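A-type flavoprotein (PDB 2Q9U) probably scavenges oxygen in the parasite Giardia intestinalis, using FMN bound to a flavodoxin-like part and a diiron centre in a beta-lactamase-like part. Local coordinates at residues R181-E186 / Y225-H230. Sequence-based numbering, arbitrary orientation.
Sequences RRWADE and YILSAH. With FEO (mu-oxo-diiron), chain G.
Trp183 reaches from its loop to strand 225-228 with the far end of its indole, where CH2 lies 3.6 Å from CD1 of Tyr225 and 3.7 Å from CD2 of Leu227. CZ3 follows close behind, so one corner of the six-membered ring meets both residues. That ring and the Tyr225 ring meet obliquely, their planes inclined at 48°, and their contact is apolar. Tryptophan suits this place because the backbones stay well apart, the nearest CA atoms, those of Trp183 and Leu227, being 8.9 Å from each other; Leu227 offers a compact methyl, and Tyr225 a broad ring at the partly exposed end. Trp183 holds CG anti to its carbonyl carbon (chi1 -61°), which carries the indole across to the strand, while Met13 and Ile14 of strand 12-14 also pack on it.

Away from this tight corner the segments diverge. Asp185 and Glu186, partly exposed, leave the strand alone: Glu186 OE1 accepts a hydrogen bond from Trp183 N (3.2 Å), which comes from above the carboxylate plane, and Asp185 forms a salt bridge with Arg235. Beyond the strand, His230 NE2 binds FE1 of the mu-oxo-diiron group at 2.1 Å, with ND1 hydrogen-bonded to Ser40 O, which would fix the ring's turn. Asp89, His90 and Asp171 also bind iron there. The Trp183 contact lies away from the irons; a strand leading to a histidine ligand belongs to the metallo-beta-lactamase-like fold of flavodiiron proteins.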
ATOM      1  N   ARG A 181       2.110 -25.657   9.987  1.00 10.12           N
ATOM      2  CA  ARG A 181       1.300 -26.884   9.935  1.00 10.69           C
ATOM      3  C   ARG A 181       1.380 -27.486   8.533  1.00 10.28           C
ATOM      4  O   ARG A 181       1.297 -26.769   7.561  1.00  9.12           O
ATOM      5  CB  ARG A 181      -0.182 -26.573  10.241  1.00 11.25           C
ATOM      6  CG  ARG A 181      -0.574 -26.540  11.730  1.00 14.65           C
ATOM      7  CD  ARG A 181      -0.073 -25.309  12.504  1.00 20.68           C
ATOM      8  NE  ARG A 181      -0.636 -25.266  13.866  1.00 20.61           N
ATOM      9  CZ  ARG A 181      -1.791 -24.678  14.193  1.00 21.92           C
ATOM     10  NH1 ARG A 181      -2.530 -24.052  13.278  1.00 20.93           N
ATOM     11  NH2 ARG A 181      -2.218 -24.719  15.450  1.00 22.27           N
ATOM     12  N   ARG A 182       1.481 -28.807   8.444  1.00  9.77           N
ATOM     13  CA  ARG A 182       1.498 -29.463   7.144  1.00 10.09           C
ATOM     14  C   ARG A 182       0.166 -30.026   6.707  1.00 10.02           C
ATOM     15  O   ARG A 182      -0.010 -30.336   5.531  1.00 10.46           O
ATOM     16  CB  ARG A 182       2.604 -30.536   7.066  1.00  9.33           C
ATOM     17  CG  ARG A 182       4.007 -29.977   7.401  1.00 10.62           C
ATOM     18  CD  ARG A 182       4.493 -28.874   6.385  1.00 11.16           C
ATOM     19  NE  ARG A 182       5.597 -28.144   7.037  1.00 11.66           N
ATOM     20  CZ  ARG A 182       5.703 -26.841   7.170  1.00  9.83           C
ATOM     21  NH1 ARG A 182       4.810 -26.004   6.602  1.00  9.03           N
ATOM     22  NH2 ARG A 182       6.758 -26.376   7.849  1.00 11.46           N
ATOM     23  N   TRP A 183      -0.778 -30.167   7.645  1.00 10.75           N
ATOM     24  CA  TRP A 183      -2.058 -30.795   7.331  1.00 11.44           C
ATOM     25  C   TRP A 183      -3.234 -29.861   7.610  1.00 11.42           C
ATOM     26  O   TRP A 183      -3.231 -29.139   8.602  1.00 11.11           O
ATOM     27  CB  TRP A 183      -2.269 -32.033   8.179  1.00 11.07           C
ATOM     28  CG  TRP A 183      -1.267 -33.125   8.018  1.00 12.51           C
ATOM     29  CD1 TRP A 183      -0.257 -33.444   8.879  1.00 12.44           C
ATOM     30  CD2 TRP A 183      -1.217 -34.082   6.956  1.00 12.84           C
ATOM     31  NE1 TRP A 183       0.426 -34.550   8.414  1.00 13.65           N
ATOM     32  CE2 TRP A 183      -0.148 -34.970   7.246  1.00 12.62           C
ATOM     33  CE3 TRP A 183      -1.968 -34.274   5.781  1.00 11.13           C
ATOM     34  CZ2 TRP A 183       0.206 -36.032   6.392  1.00 13.84           C
ATOM     35  CZ3 TRP A 183      -1.629 -35.353   4.936  1.00 11.56           C
ATOM     36  CH2 TRP A 183      -0.545 -36.208   5.253  1.00 12.05           C
ATOM     37  N   ALA A 184      -4.254 -29.962   6.767  1.00 12.25           N
ATOM     38  CA  ALA A 184      -5.446 -29.110   6.854  1.00 12.97           C
ATOM     39  C   ALA A 184      -6.141 -29.259   8.219  1.00 14.02           C
ATOM     40  O   ALA A 184      -6.574 -28.269   8.831  1.00 13.54           O
ATOM     41  CB  ALA A 184      -6.419 -29.445   5.701  1.00 12.77           C
ATOM     42  N   ASP A 185      -6.204 -30.506   8.698  1.00 14.86           N
ATOM     43  CA  ASP A 185      -6.909 -30.847   9.938  1.00 15.25           C
ATOM     44  C   ASP A 185      -6.234 -30.271  11.194  1.00 15.63           C
ATOM     45  O   ASP A 185      -6.872 -30.115  12.237  1.00 16.76           O
ATOM     46  CB  ASP A 185      -7.078 -32.383  10.029  1.00 14.76           C
ATOM     47  CG  ASP A 185      -5.756 -33.121   9.921  1.00 15.74           C
ATOM     48  OD1 ASP A 185      -5.095 -33.316  10.953  1.00 17.11           O
ATOM     49  OD2 ASP A 185      -5.338 -33.480   8.797  1.00 15.05           O
ATOM     50  N   GLU A 186      -4.943 -29.943  11.094  1.00 14.20           N
ATOM     51  CA  GLU A 186      -4.244 -29.231  12.153  1.00 14.19           C
ATOM     52  C   GLU A 186      -4.513 -27.731  12.196  1.00 14.00           C
ATOM     53  O   GLU A 186      -4.092 -27.064  13.137  1.00 13.77           O
ATOM     54  CB  GLU A 186      -2.742 -29.472  12.072  1.00 13.77           C
ATOM     55  CG  GLU A 186      -2.370 -30.964  12.105  1.00 13.82           C
ATOM     56  CD  GLU A 186      -0.926 -31.205  11.741  1.00 16.22           C
ATOM     57  OE1 GLU A 186      -0.404 -30.521  10.839  1.00 14.46           O
ATOM     58  OE2 GLU A 186      -0.307 -32.090  12.369  1.00 17.51           O
ATOM     59  N   TYR A 225      -4.123 -39.888   0.987  1.00 13.32           N
ATOM     60  CA  TYR A 225      -3.427 -38.616   1.231  1.00 13.37           C
ATOM     61  C   TYR A 225      -3.290 -37.796  -0.035  1.00 12.66           C
ATOM     62  O   TYR A 225      -2.887 -38.331  -1.084  1.00 12.46           O
ATOM     63  CB  TYR A 225      -1.995 -38.877   1.761  1.00 14.43           C
ATOM     64  CG  TYR A 225      -1.962 -39.715   3.028  1.00 15.04           C
ATOM     65  CD1 TYR A 225      -2.404 -39.177   4.233  1.00 14.46           C
ATOM     66  CD2 TYR A 225      -1.535 -41.062   3.006  1.00 14.86           C
ATOM     67  CE1 TYR A 225      -2.392 -39.936   5.420  1.00 17.10           C
ATOM     68  CE2 TYR A 225      -1.494 -41.844   4.210  1.00 18.24           C
ATOM     69  CZ  TYR A 225      -1.937 -41.261   5.401  1.00 18.25           C
ATOM     70  OH  TYR A 225      -1.926 -41.976   6.579  1.00 19.90           O
ATOM     71  N   ILE A 226      -3.597 -36.496   0.047  1.00 11.31           N
ATOM     72  CA  ILE A 226      -3.283 -35.612  -1.071  1.00 10.10           C
ATOM     73  C   ILE A 226      -2.244 -34.597  -0.610  1.00 10.82           C
ATOM     74  O   ILE A 226      -2.528 -33.725   0.239  1.00 10.46           O
ATOM     75  CB  ILE A 226      -4.530 -34.898  -1.644  1.00 10.51           C
ATOM     76  CG1 ILE A 226      -5.579 -35.922  -2.107  1.00 10.62           C
ATOM     77  CG2 ILE A 226      -4.118 -33.999  -2.817  1.00  7.88           C
ATOM     78  CD1 ILE A 226      -6.962 -35.262  -2.426  1.00 10.62           C
ATOM     79  N   LEU A 227      -1.030 -34.762  -1.113  1.00 10.47           N
ATOM     80  CA  LEU A 227       0.067 -33.866  -0.756  1.00 11.00           C
ATOM     81  C   LEU A 227       0.213 -32.839  -1.872  1.00 11.13           C
ATOM     82  O   LEU A 227       0.638 -33.144  -2.980  1.00 10.71           O
ATOM     83  CB  LEU A 227       1.375 -34.634  -0.528  1.00 11.94           C
ATOM     84  CG  LEU A 227       1.413 -35.815   0.460  1.00 14.13           C
ATOM     85  CD1 LEU A 227       2.858 -36.186   0.798  1.00 14.56           C
ATOM     86  CD2 LEU A 227       0.564 -35.699   1.712  1.00 14.77           C
ATOM     87  N   SER A 228      -0.183 -31.612  -1.568  1.00 10.50           N
ATOM     88  CA  SER A 228      -0.217 -30.548  -2.555  1.00 10.41           C
ATOM     89  C   SER A 228       1.115 -29.780  -2.552  1.00  9.67           C
ATOM     90  O   SER A 228       1.854 -29.857  -1.600  1.00  8.86           O
ATOM     91  CB  SER A 228      -1.360 -29.574  -2.213  1.00 10.03           C
ATOM     92  OG  SER A 228      -1.399 -28.521  -3.174  1.00 14.32           O
ATOM     93  N   ALA A 229       1.373 -29.018  -3.608  1.00  9.84           N
ATOM     94  CA  ALA A 229       2.597 -28.192  -3.707  1.00 10.22           C
ATOM     95  C   ALA A 229       2.439 -26.760  -3.139  1.00  9.99           C
ATOM     96  O   ALA A 229       3.414 -26.026  -3.052  1.00 10.06           O
ATOM     97  CB  ALA A 229       3.123 -28.160  -5.152  1.00 10.24           C
ATOM     98  N   HIS A 230       1.233 -26.394  -2.713  1.00 10.13           N
ATOM     99  CA  HIS A 230       1.009 -25.109  -2.017  1.00  9.69           C
ATOM    100  C   HIS A 230       0.187 -25.304  -0.743  1.00  9.94           C
ATOM    101  O   HIS A 230      -0.882 -25.942  -0.779  1.00  9.83           O
ATOM    102  CB  HIS A 230       0.261 -24.113  -2.905  1.00  9.75           C
ATOM    103  CG  HIS A 230       1.048 -23.622  -4.079  1.00  9.45           C
ATOM    104  ND1 HIS A 230       2.167 -22.831  -3.955  1.00 11.12           N
ATOM    105  CD2 HIS A 230       0.850 -23.791  -5.407  1.00  9.51           C
ATOM    106  CE1 HIS A 230       2.639 -22.554  -5.162  1.00 12.23           C
ATOM    107  NE2 HIS A 230       1.855 -23.126  -6.056  1.00  9.60           N
TER
HETATM  108 FE1  FEO G 701       2.167 -23.300  -8.142  1.00 11.41          FE
HETATM  109 FE2  FEO G 701       1.256 -23.392 -11.474  1.00 14.54          FE
HETATM  110  O   FEO G 701       2.609 -23.254  -9.935  1.00 11.74           O